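Local atomic coordinates of malonate decarboxylase subunit alpha (PDB entry 6MPR), a protein that probably acts as the acyl-carrier-protein transferase of malonate decarboxylase, exchanging the acetyl group on the carrier thiol for malonyl before decarboxylation. Residues V62-N67 with V158-G163; Q71-S76 with I196-E201; V434-E439 with L476-I481. One frame throughout, in Å; residues are numbered along the deposited sequence. Where two conformers were deposited one is given.

How the contacts relate
Contacts 1 and 2 both involve the parallel sheet, the first within it and the second where a helix packs on it; their centres are 8 Å apart and all their touching residues are buried. Their elements adjoin: strand 158-163 is the neighbour of strand 194-199 in the sheet, and strand 61-64 leads in the chain to helix 73-79. G163 N probably bonds Q198 O (2.8 Å). Contact 3 belongs to the other, mixed sheet, its centre about 38 Å from that of contact 1 and 41 Å from that of contact 2, and is only partly buried. Contact 1 is mainly a backbone ladder, contact 2 a buried amide at a helix start, and contact 3 a carboxylate gripping a loop.

Contact 1 (V62-N67 with V158-G163); sequences VVLEGN and VVLSAG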
ATOM      1  N   VAL A  62      -6.205  -1.396  21.450  1.00 12.00           N
ATOM      2  CA  VAL A  62      -7.016  -2.583  21.189  1.00  8.45           C
ATOM      3  C   VAL A  62      -7.583  -2.419  19.798  1.00  9.79           C
ATOM      4  O   VAL A  62      -8.402  -1.526  19.568  1.00  9.50           O
ATOM      5  CB  VAL A  62      -8.147  -2.740  22.217  1.00  8.65           C
ATOM      6  CG1 VAL A  62      -9.009  -3.963  21.889  1.00  8.46           C
ATOM      7  CG2 VAL A  62      -7.546  -2.835  23.633  1.00 12.84           C
ATOM      8  N   VAL A  63      -7.143  -3.266  18.873  1.00  9.79           N
ATOM      9  CA  VAL A  63      -7.778  -3.366  17.563  1.00 10.58           C
ATOM     10  C   VAL A  63      -9.028  -4.220  17.714  1.00  9.66           C
ATOM     11  O   VAL A  63      -8.961  -5.333  18.244  1.00  8.71           O
ATOM     12  CB  VAL A  63      -6.811  -3.986  16.545  1.00  6.75           C
ATOM     13  CG1 VAL A  63      -7.536  -4.316  15.232  1.00  8.38           C
ATOM     14  CG2 VAL A  63      -5.624  -3.039  16.285  1.00 11.32           C
ATOM     15  N   LEU A  64     -10.160  -3.718  17.224  1.00  8.02           N
ATOM     16  CA  LEU A  64     -11.437  -4.416  17.326  1.00 13.71           C
ATOM     17  C   LEU A  64     -12.061  -4.418  15.943  1.00  7.86           C
ATOM     18  O   LEU A  64     -12.216  -3.352  15.336  1.00 11.58           O
ATOM     19  CB  LEU A  64     -12.376  -3.733  18.334  1.00 10.30           C
ATOM     20  CG  LEU A  64     -13.825  -4.243  18.399  1.00  8.76           C
ATOM     21  CD1 LEU A  64     -13.835  -5.709  18.766  1.00  9.63           C
ATOM     22  CD2 LEU A  64     -14.626  -3.440  19.423  1.00 10.41           C
ATOM     23  N   GLU A  65     -12.375  -5.604  15.428  1.00 11.15           N
ATOM     24  CA  GLU A  65     -13.053  -5.722  14.140  1.00 13.62           C
ATOM     25  C   GLU A  65     -14.560  -5.562  14.328  1.00 13.62           C
ATOM     26  O   GLU A  65     -15.161  -6.293  15.118  1.00 11.54           O
ATOM     27  CB  GLU A  65     -12.751  -7.086  13.513  1.00 13.57           C
ATOM     28  CG  GLU A  65     -11.297  -7.291  13.082  1.00  8.82           C
ATOM     29  CD  GLU A  65     -11.078  -8.657  12.451  1.00 14.89           C
ATOM     30  OE1 GLU A  65     -12.050  -9.428  12.328  1.00 11.90           O
ATOM     31  OE2 GLU A  65      -9.930  -8.975  12.106  1.00 13.72           O
ATOM     32  N   GLY A  66     -15.161  -4.584  13.657  1.00  8.99           N
ATOM     33  CA  GLY A  66     -14.430  -3.462  13.099  1.00  9.62           C
ATOM     34  C   GLY A  66     -13.909  -3.509  11.669  1.00 13.71           C
ATOM     35  O   GLY A  66     -13.271  -2.551  11.220  1.00 11.48           O
ATOM     36  N   ASN A  67     -14.122  -4.604  10.947  1.00 11.19           N
ATOM     37  CA  ASN A  67     -13.911  -4.602   9.504  0.52  9.95           C
ATOM     38  C   ASN A  67     -15.024  -3.801   8.846  1.00  9.36           C
ATOM     39  O   ASN A  67     -16.050  -3.502   9.461  1.00 14.24           O
ATOM     40  CB  ASN A  67     -13.942  -6.013   8.899  0.52 11.86           C
ATOM     41  CG  ASN A  67     -12.925  -6.961   9.490  0.52  9.55           C
ATOM     42  OD1 ASN A  67     -11.750  -6.937   9.126  0.52 18.13           O
ATOM     43  ND2 ASN A  67     -13.389  -7.861  10.347  0.52  7.38           N
ATOM     44  N   VAL A 158      -3.576  -5.546  21.787  1.00 10.67           N
ATOM     45  CA  VAL A 158      -4.622  -6.561  21.748  1.00 10.24           C
ATOM     46  C   VAL A 158      -5.300  -6.460  20.389  1.00 11.94           C
ATOM     47  O   VAL A 158      -5.546  -5.358  19.888  1.00 10.97           O
ATOM     48  CB  VAL A 158      -5.664  -6.362  22.872  1.00  9.24           C
ATOM     49  CG1 VAL A 158      -6.777  -7.421  22.783  1.00 11.16           C
ATOM     50  CG2 VAL A 158      -4.986  -6.367  24.250  1.00 11.50           C
ATOM     51  N   VAL A 159      -5.591  -7.603  19.787  1.00  9.19           N
ATOM     52  CA  VAL A 159      -6.400  -7.651  18.573  1.00  9.85           C
ATOM     53  C   VAL A 159      -7.573  -8.592  18.807  1.00 13.36           C
ATOM     54  O   VAL A 159      -7.378  -9.746  19.211  1.00 11.33           O
ATOM     55  CB  VAL A 159      -5.573  -8.089  17.353  1.00 10.75           C
ATOM     56  CG1 VAL A 159      -6.454  -8.148  16.118  1.00  8.35           C
ATOM     57  CG2 VAL A 159      -4.405  -7.118  17.115  1.00 12.11           C
ATOM     58  N   LEU A 160      -8.786  -8.095  18.542  1.00  9.26           N
ATOM     59  CA  LEU A 160     -10.048  -8.826  18.705  1.00  9.25           C
ATOM     60  C   LEU A 160     -10.644  -9.008  17.313  1.00 11.57           C
ATOM     61  O   LEU A 160     -11.110  -8.041  16.695  1.00 11.45           O
ATOM     62  CB  LEU A 160     -11.007  -8.063  19.618  1.00  8.70           C
ATOM     63  CG  LEU A 160     -10.480  -7.671  20.999  1.00  9.01           C
ATOM     64  CD1 LEU A 160     -11.551  -6.835  21.739  1.00 11.23           C
ATOM     65  CD2 LEU A 160     -10.109  -8.928  21.782  1.00 11.73           C
ATOM     66  N   SER A 161     -10.616 -10.243  16.809  1.00 11.82           N
ATOM     67  CA  SER A 161     -10.942 -10.526  15.418  0.52  9.19           C
ATOM     68  C   SER A 161     -11.956 -11.657  15.341  1.00 10.37           C
ATOM     69  O   SER A 161     -12.302 -12.283  16.342  1.00 10.94           O
ATOM     70  CB  SER A 161      -9.689 -10.903  14.607  0.52  9.25           C
ATOM     71  OG  SER A 161      -8.803  -9.813  14.491  0.52 12.84           O
ATOM     72  N   ALA A 162     -12.446 -11.917  14.127  1.00  8.02           N
ATOM     73  CA  ALA A 162     -13.451 -12.951  13.902  1.00 14.60           C
ATOM     74  C   ALA A 162     -13.110 -13.826  12.703  1.00 14.07           C
ATOM     75  O   ALA A 162     -12.532 -13.358  11.716  1.00 14.65           O
ATOM     76  CB  ALA A 162     -14.836 -12.331  13.666  1.00  9.49           C
ATOM     77  N   GLY A 163     -13.530 -15.099  12.778  1.00 12.05           N
ATOM     78  CA  GLY A 163     -13.394 -16.020  11.669  1.00 11.78           C
ATOM     79  C   GLY A 163     -14.524 -17.035  11.653  1.00 12.91           C
ATOM     80  O   GLY A 163     -15.373 -17.071  12.544  1.00 11.85           O
TER
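V63 is held on both its backbone polar atoms by the segment 158-163: V63 N donates to V158 O at 2.8 Å, and V63 O accepts from L160 N at 2.8 Å. This alternation is that of a parallel beta ladder, and the geometry agrees, with the strand axes only 10° from parallel. Strands 61-64 and 158-163 are thus inner neighbours in the eight-stranded parallel sheet. E65 N adds the last rung to L160 O at 3.0 Å.

Side chains pair by face. V63 and V159 lie alongside each other on one; V62, V158, L64 and L160 share the other. There L160 turns its CG opposite its own carbonyl carbon (chi1 -54°), which brings CD1 against both V62 CG1 (3.8 Å) and L64 CD1 (3.9 Å).

Where the backbone pairing stops, the carboxylate of E65 takes over. Its OE1 receives A162 N at 3.1 Å, from above the carboxylate plane by 53°. OE2 receives S161 OG at 2.8 Å in one of two serine conformers; its strongest partner is S181 OG, which bonds OE2 as well, so two hydroxyls fix the buried acid.

Further out, helix 181-189 covers the V63 face through L184, while L75 and L79 of helix 73-79 pack on L160. The peptide leading into G66 is cis, and G66 N bonds OE1 of Q71.

Contact 2 (Q71-S76 with I196-E201); sequences QADFLS and IVQVNE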
ATOM      1  N   GLN A  71     -17.976  -8.262  11.453  1.00 11.59           N
ATOM      2  CA  GLN A  71     -17.873  -7.699  12.798  1.00  8.07           C
ATOM      3  C   GLN A  71     -17.658  -8.818  13.803  1.00 10.60           C
ATOM      4  O   GLN A  71     -18.434  -9.785  13.845  1.00 11.39           O
ATOM      5  CB  GLN A  71     -19.126  -6.908  13.226  1.00 11.99           C
ATOM      6  CG  GLN A  71     -19.626  -5.864  12.219  1.00  9.39           C
ATOM      7  CD  GLN A  71     -18.590  -4.790  11.970  1.00 18.88           C
ATOM      8  OE1 GLN A  71     -17.965  -4.280  12.917  1.00 11.52           O
ATOM      9  NE2 GLN A  71     -18.382  -4.450  10.701  1.00 12.22           N
ATOM     10  N   ALA A  72     -16.627  -8.672  14.629  1.00  8.07           N
ATOM     11  CA  ALA A  72     -16.441  -9.570  15.765  1.00 10.15           C
ATOM     12  C   ALA A  72     -17.404  -9.133  16.872  1.00 12.16           C
ATOM     13  O   ALA A  72     -17.021  -8.613  17.925  1.00  9.96           O
ATOM     14  CB  ALA A  72     -14.992  -9.541  16.226  1.00 11.21           C
ATOM     15  N   ASP A  73     -18.692  -9.324  16.609  1.00  9.16           N
ATOM     16  CA  ASP A  73     -19.684  -8.671  17.465  1.00 10.77           C
ATOM     17  C   ASP A  73     -19.854  -9.359  18.814  1.00 14.35           C
ATOM     18  O   ASP A  73     -20.264  -8.709  19.783  1.00 14.84           O
ATOM     19  CB  ASP A  73     -21.033  -8.567  16.748  1.00 15.92           C
ATOM     20  CG  ASP A  73     -21.695  -9.910  16.522  1.00 15.87           C
ATOM     21  OD1 ASP A  73     -21.161 -10.741  15.741  1.00 14.66           O
ATOM     22  OD2 ASP A  73     -22.756 -10.144  17.142  1.00 14.11           O
ATOM     23  N   PHE A  74     -19.541 -10.651  18.907  1.00 11.00           N
ATOM     24  CA  PHE A  74     -19.501 -11.284  20.223  1.00 11.85           C
ATOM     25  C   PHE A  74     -18.411 -10.660  21.085  1.00 11.03           C
ATOM     26  O   PHE A  74     -18.642 -10.344  22.262  1.00 12.50           O
ATOM     27  CB  PHE A  74     -19.289 -12.788  20.060  1.00 12.74           C
ATOM     28  CG  PHE A  74     -19.142 -13.535  21.347  1.00 18.81           C
ATOM     29  CD1 PHE A  74     -20.182 -13.585  22.264  1.00 15.28           C
ATOM     30  CD2 PHE A  74     -17.975 -14.213  21.624  1.00 17.92           C
ATOM     31  CE1 PHE A  74     -20.047 -14.304  23.452  1.00 18.05           C
ATOM     32  CE2 PHE A  74     -17.828 -14.915  22.806  1.00 15.31           C
ATOM     33  CZ  PHE A  74     -18.869 -14.964  23.716  1.00 18.76           C
ATOM     34  N   LEU A  75     -17.230 -10.431  20.510  1.00  9.90           N
ATOM     35  CA  LEU A  75     -16.154  -9.819  21.292  1.00 10.55           C
ATOM     36  C   LEU A  75     -16.466  -8.366  21.630  1.00  9.36           C
ATOM     37  O   LEU A  75     -16.202  -7.924  22.753  1.00 11.23           O
ATOM     38  CB  LEU A  75     -14.814  -9.923  20.548  1.00 11.85           C
ATOM     39  CG  LEU A  75     -14.280 -11.336  20.307  1.00 11.24           C
ATOM     40  CD1 LEU A  75     -12.922 -11.311  19.563  1.00 11.86           C
ATOM     41  CD2 LEU A  75     -14.190 -12.117  21.610  1.00 12.79           C
ATOM     42  N   SER A  76     -17.040  -7.612  20.686  1.00 12.16           N
ATOM     43  CA  SER A  76     -17.352  -6.214  20.977  1.00 14.44           C
ATOM     44  C   SER A  76     -18.483  -6.096  21.995  1.00 13.14           C
ATOM     45  O   SER A  76     -18.400  -5.268  22.907  1.00 14.35           O
ATOM     46  CB  SER A  76     -17.676  -5.446  19.689  1.00 13.14           C
ATOM     47  OG  SER A  76     -18.763  -6.022  18.982  1.00 13.72           O
ATOM     48  N   ILE A 196      -7.041 -12.498  20.049  1.00 10.38           N
ATOM     49  CA  ILE A 196      -8.197 -13.319  20.391  1.00  9.17           C
ATOM     50  C   ILE A 196      -9.126 -13.334  19.191  1.00 14.47           C
ATOM     51  O   ILE A 196      -9.516 -12.273  18.701  1.00 11.97           O
ATOM     52  CB  ILE A 196      -8.937 -12.779  21.627  1.00 13.62           C
ATOM     53  CG1 ILE A 196      -7.985 -12.693  22.823  1.00 17.94           C
ATOM     54  CG2 ILE A 196     -10.152 -13.658  21.939  1.00 13.11           C
ATOM     55  CD1 ILE A 196      -8.440 -11.729  23.862  1.00 16.69           C
ATOM     56  N   VAL A 197      -9.503 -14.527  18.736  1.00 13.45           N
ATOM     57  CA  VAL A 197     -10.355 -14.682  17.556  1.00 12.65           C
ATOM     58  C   VAL A 197     -11.643 -15.394  17.969  1.00 13.43           C
ATOM     59  O   VAL A 197     -11.611 -16.542  18.429  1.00 11.95           O
ATOM     60  CB  VAL A 197      -9.642 -15.451  16.429  1.00  9.90           C
ATOM     61  CG1 VAL A 197     -10.480 -15.433  15.147  1.00 12.59           C
ATOM     62  CG2 VAL A 197      -8.255 -14.851  16.166  1.00 12.22           C
ATOM     63  N   GLN A 198     -12.779 -14.732  17.779  1.00  9.60           N
ATOM     64  CA  GLN A 198     -14.046 -15.444  17.883  1.00  9.74           C
ATOM     65  C   GLN A 198     -14.309 -16.218  16.590  1.00  9.69           C
ATOM     66  O   GLN A 198     -14.026 -15.731  15.490  1.00 11.16           O
ATOM     67  CB  GLN A 198     -15.194 -14.474  18.182  1.00 11.45           C
ATOM     68  CG  GLN A 198     -15.489 -13.471  17.049  1.00 10.88           C
ATOM     69  CD  GLN A 198     -16.867 -12.880  17.176  1.00 10.78           C
ATOM     70  OE1 GLN A 198     -17.074 -11.916  17.913  1.00 11.39           O
ATOM     71  NE2 GLN A 198     -17.832 -13.461  16.460  1.00 13.44           N
ATOM     72  N   VAL A 199     -14.828 -17.442  16.722  1.00 11.57           N
ATOM     73  CA  VAL A 199     -15.159 -18.249  15.549  1.00 10.22           C
ATOM     74  C   VAL A 199     -16.587 -18.759  15.640  1.00 14.43           C
ATOM     75  O   VAL A 199     -17.132 -18.965  16.731  1.00 13.02           O
ATOM     76  CB  VAL A 199     -14.187 -19.439  15.335  1.00 10.35           C
ATOM     77  CG1 VAL A 199     -12.787 -18.923  15.003  1.00 14.81           C
ATOM     78  CG2 VAL A 199     -14.162 -20.371  16.552  1.00 14.74           C
ATOM     79  N   ASN A 200     -17.189 -18.983  14.469  1.00 11.25           N
ATOM     80  CA  ASN A 200     -18.540 -19.537  14.424  1.00 13.09           C
ATOM     81  C   ASN A 200     -18.566 -20.987  14.880  1.00 17.22           C
ATOM     82  O   ASN A 200     -19.543 -21.418  15.505  1.00 16.98           O
ATOM     83  CB  ASN A 200     -19.122 -19.442  13.014  1.00 11.49           C
ATOM     84  CG  ASN A 200     -19.339 -18.014  12.573  1.00 13.31           C
ATOM     85  OD1 ASN A 200     -19.189 -17.078  13.363  1.00 11.67           O
ATOM     86  ND2 ASN A 200     -19.691 -17.835  11.311  1.00 14.19           N
ATOM     87  N   GLU A 201     -17.504 -21.743  14.584  1.00 14.73           N
ATOM     88  CA  GLU A 201     -17.418 -23.174  14.853  1.00 16.60           C
ATOM     89  C   GLU A 201     -16.016 -23.546  15.317  1.00 17.80           C
ATOM     90  O   GLU A 201     -15.022 -23.019  14.811  1.00 14.58           O
ATOM     91  CB  GLU A 201     -17.703 -23.987  13.591  1.00 16.14           C
ATOM     92  CG  GLU A 201     -19.128 -24.170  13.218  1.00 34.88           C
ATOM     93  CD  GLU A 201     -19.215 -25.041  11.987  1.00 41.72           C
ATOM     94  OE1 GLU A 201     -18.992 -24.516  10.878  1.00 30.66           O
ATOM     95  OE2 GLU A 201     -19.442 -26.260  12.138  1.00 48.56           O
TER
HETATM   96  O   HOH W   1     -20.725 -13.021  16.936  1.00 10.68           O
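Q198 crosses to the start of helix 73-79 with its CG set between its own backbone N and carbonyl carbon (chi1 66°), and the chain beyond stays extended (chi2 161°), so that the amide arrives among the backbone N-H groups there. Q198 OE1 accepts from L75 N at 3.0 Å, with the donor tilted about 21° from the carbonyl plane. F74 CB presses on the same oxygen at 3.2 Å.

The other end of the amide is held through water: Q198 NE2 donates to it at 3.0 Å, and the water in turn donates to D73 OD1 at 2.6 Å. Y230 N is a further donor to that aspartate oxygen. L75 runs past Q198 in the opposite direction, its CG 3.9 Å from Q198 CB, while L75 CD1 comes to 3.6 Å from I196 O.

Helix 73-79 thereby packs over strand 194-199 of the parallel sheet, with A162 of the adjoining strand touching both A72 and Q198. Because L75 N can only donate, the amide atom it meets must be the oxygen, which places NE2 on the side of the water and agrees with its donating there. The partly positive helix start probably polarises the buried carbonyl further.

Contact 3 (V434-E439 with L476-I481); sequences VETFQE and LTEEGI
T436 is gripped twice by the carboxylate of E478: E478 OE1 accepts T436 N at 2.9 Å, and E478 OE2 accepts T436 OG1 at a short 2.5 Å. Each oxygen uses its syn lone pair, so the backbone N-H and the hydroxyl of one residue are bound by a bidentate pair of hydrogen bonds. E478 belongs to the two-residue turn of a tight beta hairpin joining strands 474-477 and 480-482, while T436 lies in the loop that leaves strand 429-433, the parallel neighbour of strand 474-477 in the mixed sheet.

The acid reaches across because it folds at two places: chi1 of 80° puts CG between the backbone N and carbonyl carbon, and chi2 of -85° bends the chain toward the loop. A water donates to E478 OE2 at 2.9 Å and accepts F437 N at 3.2 Å, extending the grip by one residue of the loop.

Before this bidentate pair, the sheet pairing runs on for a step. V434 N donates to L476 O at 2.8 Å and with an N-H...O angle of 161°, continuing the bonds that L476 makes with Q432; V434 O then accepts a CA-H...O contact from T477 CA at 3.1 Å.

The hairpin turn is itself braced. T477 OG1 accepts E479 N, an ST turn, and bonds V500 O as well, while E478 O is bound by R534. Helix 244-261 lies against the contact, with V245 touching E478 and A253 touching L476. Between the two segments the apolar remainder is small: T436 CG2 rests 4.0 Å from T477 CB.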
ATOM      1  N   VAL A 434     -21.482  12.424  -9.498  1.00 13.48           N
ATOM      2  CA  VAL A 434     -22.369  12.948  -8.472  0.53 16.84           C
ATOM      3  C   VAL A 434     -23.503  13.722  -9.152  1.00 17.84           C
ATOM      4  O   VAL A 434     -23.263  14.454 -10.118  1.00 14.88           O
ATOM      5  CB  VAL A 434     -21.491  13.794  -7.511  0.53 16.39           C
ATOM      6  CG1 VAL A 434     -21.656  15.273  -7.721  0.53 17.24           C
ATOM      7  CG2 VAL A 434     -21.635  13.324  -6.046  0.53 21.32           C
ATOM      8  N   GLU A 435     -24.734  13.553  -8.666  1.00 17.07           N
ATOM      9  CA  GLU A 435     -25.810  14.408  -9.143  1.00 18.81           C
ATOM     10  C   GLU A 435     -25.696  15.783  -8.483  1.00 18.98           C
ATOM     11  O   GLU A 435     -25.077  15.947  -7.427  1.00 16.60           O
ATOM     12  CB  GLU A 435     -27.191  13.800  -8.868  1.00 22.95           C
ATOM     13  CG  GLU A 435     -27.414  12.423  -9.485  1.00 21.39           C
ATOM     14  CD  GLU A 435     -28.645  11.719  -8.940  1.00 33.66           C
ATOM     15  OE1 GLU A 435     -29.761  12.271  -9.068  1.00 35.09           O
ATOM     16  OE2 GLU A 435     -28.486  10.617  -8.370  1.00 38.00           O
ATOM     17  N   THR A 436     -26.276  16.788  -9.137  1.00 18.69           N
ATOM     18  CA  THR A 436     -26.079  18.152  -8.650  1.00 22.61           C
ATOM     19  C   THR A 436     -26.805  18.402  -7.333  1.00 15.65           C
ATOM     20  O   THR A 436     -26.374  19.251  -6.544  1.00 18.27           O
ATOM     21  CB  THR A 436     -26.499  19.165  -9.720  1.00 17.03           C
ATOM     22  OG1 THR A 436     -27.876  18.971 -10.091  1.00 17.43           O
ATOM     23  CG2 THR A 436     -25.598  18.996 -10.939  1.00 16.27           C
ATOM     24  N   PHE A 437     -27.870  17.660  -7.052  1.00 19.36           N
ATOM     25  CA  PHE A 437     -28.529  17.721  -5.756  1.00 20.68           C
ATOM     26  C   PHE A 437     -28.615  16.329  -5.159  1.00 26.61           C
ATOM     27  O   PHE A 437     -28.799  15.343  -5.878  1.00 23.87           O
ATOM     28  CB  PHE A 437     -29.927  18.340  -5.846  1.00 17.48           C
ATOM     29  CG  PHE A 437     -29.908  19.824  -6.029  1.00 20.57           C
ATOM     30  CD1 PHE A 437     -29.657  20.374  -7.280  1.00 19.89           C
ATOM     31  CD2 PHE A 437     -30.124  20.668  -4.954  1.00 19.88           C
ATOM     32  CE1 PHE A 437     -29.638  21.738  -7.452  1.00 21.44           C
ATOM     33  CE2 PHE A 437     -30.100  22.035  -5.117  1.00 25.37           C
ATOM     34  CZ  PHE A 437     -29.858  22.575  -6.361  1.00 24.83           C
ATOM     35  N   GLN A 438     -28.466  16.276  -3.838  1.00 26.07           N
ATOM     36  CA  GLN A 438     -28.448  15.031  -3.095  0.59 27.80           C
ATOM     37  C   GLN A 438     -29.866  14.561  -2.788  1.00 36.77           C
ATOM     38  O   GLN A 438     -30.852  15.273  -2.997  1.00 40.28           O
ATOM     39  CB  GLN A 438     -27.658  15.202  -1.799  0.59 27.96           C
ATOM     40  CG  GLN A 438     -26.162  15.253  -2.008  0.59 27.63           C
ATOM     41  CD  GLN A 438     -25.643  13.993  -2.675  0.59 26.65           C
ATOM     42  OE1 GLN A 438     -26.040  12.884  -2.320  0.59 36.45           O
ATOM     43  NE2 GLN A 438     -24.764  14.158  -3.655  0.59 18.82           N
ATOM     44  N   GLU A 439     -29.957  13.331  -2.293  1.00 45.63           N
ATOM     45  CA  GLU A 439     -31.227  12.822  -1.798  1.00 50.90           C
ATOM     46  C   GLU A 439     -31.614  13.635  -0.567  1.00 47.51           C
ATOM     47  O   GLU A 439     -30.845  13.723   0.398  1.00 43.26           O
ATOM     48  CB  GLU A 439     -31.115  11.335  -1.471  1.00 53.61           C
ATOM     49  N   LEU A 476     -18.222  14.282 -13.119  1.00 12.07           N
ATOM     50  CA  LEU A 476     -19.333  13.779 -13.922  0.55 12.57           C
ATOM     51  C   LEU A 476     -20.635  13.987 -13.161  1.00 12.45           C
ATOM     52  O   LEU A 476     -20.808  13.435 -12.068  1.00 12.79           O
ATOM     53  CB  LEU A 476     -19.123  12.298 -14.239  0.55 14.66           C
ATOM     54  CG  LEU A 476     -20.323  11.516 -14.747  0.55 15.12           C
ATOM     55  CD1 LEU A 476     -20.856  12.158 -16.012  0.55 12.65           C
ATOM     56  CD2 LEU A 476     -19.916  10.065 -14.983  0.55 12.03           C
ATOM     57  N   THR A 477     -21.549  14.776 -13.737  1.00 12.84           N
ATOM     58  CA  THR A 477     -22.877  14.998 -13.168  1.00 15.27           C
ATOM     59  C   THR A 477     -23.931  14.626 -14.202  1.00 15.11           C
ATOM     60  O   THR A 477     -23.612  14.238 -15.333  1.00 17.57           O
ATOM     61  CB  THR A 477     -23.091  16.459 -12.733  1.00 15.79           C
ATOM     62  OG1 THR A 477     -23.299  17.273 -13.898  1.00 14.04           O
ATOM     63  CG2 THR A 477     -21.904  16.987 -11.948  1.00 15.31           C
ATOM     64  N   GLU A 478     -25.204  14.787 -13.828  1.00 14.99           N
ATOM     65  CA  GLU A 478     -26.263  14.574 -14.805  1.00 17.39           C
ATOM     66  C   GLU A 478     -26.248  15.637 -15.900  1.00 21.36           C
ATOM     67  O   GLU A 478     -26.930  15.471 -16.917  1.00 18.47           O
ATOM     68  CB  GLU A 478     -27.629  14.502 -14.101  1.00 16.60           C
ATOM     69  CG  GLU A 478     -28.274  15.838 -13.727  1.00 19.72           C
ATOM     70  CD  GLU A 478     -27.812  16.396 -12.392  1.00 20.19           C
ATOM     71  OE1 GLU A 478     -26.791  15.916 -11.846  1.00 22.07           O
ATOM     72  OE2 GLU A 478     -28.479  17.334 -11.888  1.00 20.96           O
ATOM     73  N   GLU A 479     -25.447  16.690 -15.736  1.00 15.25           N
ATOM     74  CA  GLU A 479     -25.277  17.721 -16.751  1.00 15.20           C
ATOM     75  C   GLU A 479     -24.178  17.414 -17.761  1.00 22.02           C
ATOM     76  O   GLU A 479     -24.236  17.912 -18.887  1.00 19.06           O
ATOM     77  CB  GLU A 479     -24.978  19.061 -16.073  1.00 19.51           C
ATOM     78  CG  GLU A 479     -26.128  19.578 -15.245  1.00 24.28           C
ATOM     79  CD  GLU A 479     -27.183  20.222 -16.112  1.00 40.08           C
ATOM     80  OE1 GLU A 479     -27.018  21.421 -16.439  1.00 46.34           O
ATOM     81  OE2 GLU A 479     -28.155  19.525 -16.484  1.00 40.67           O
ATOM     82  N   GLY A 480     -23.176  16.621 -17.405  1.00 16.18           N
ATOM     83  CA  GLY A 480     -22.089  16.342 -18.319  1.00 17.82           C
ATOM     84  C   GLY A 480     -20.798  16.084 -17.559  1.00 16.95           C
ATOM     85  O   GLY A 480     -20.815  15.854 -16.359  1.00 13.97           O
ATOM     86  N   ILE A 481     -19.683  16.114 -18.290  1.00 18.16           N
ATOM     87  CA  ILE A 481     -18.364  15.833 -17.730  1.00 14.98           C
ATOM     88  C   ILE A 481     -17.509  17.085 -17.855  1.00 15.95           C
ATOM     89  O   ILE A 481     -17.436  17.689 -18.929  1.00 16.28           O
ATOM     90  CB  ILE A 481     -17.667  14.654 -18.434  1.00 13.28           C
ATOM     91  CG1 ILE A 481     -18.523  13.387 -18.396  1.00 13.09           C
ATOM     92  CG2 ILE A 481     -16.301  14.378 -17.795  1.00 15.56           C
ATOM     93  CD1 ILE A 481     -17.982  12.291 -19.292  1.00 14.42           C
TER
HETATM   94  O   HOH W   2     -29.731  16.535  -9.366  1.00 19.16           O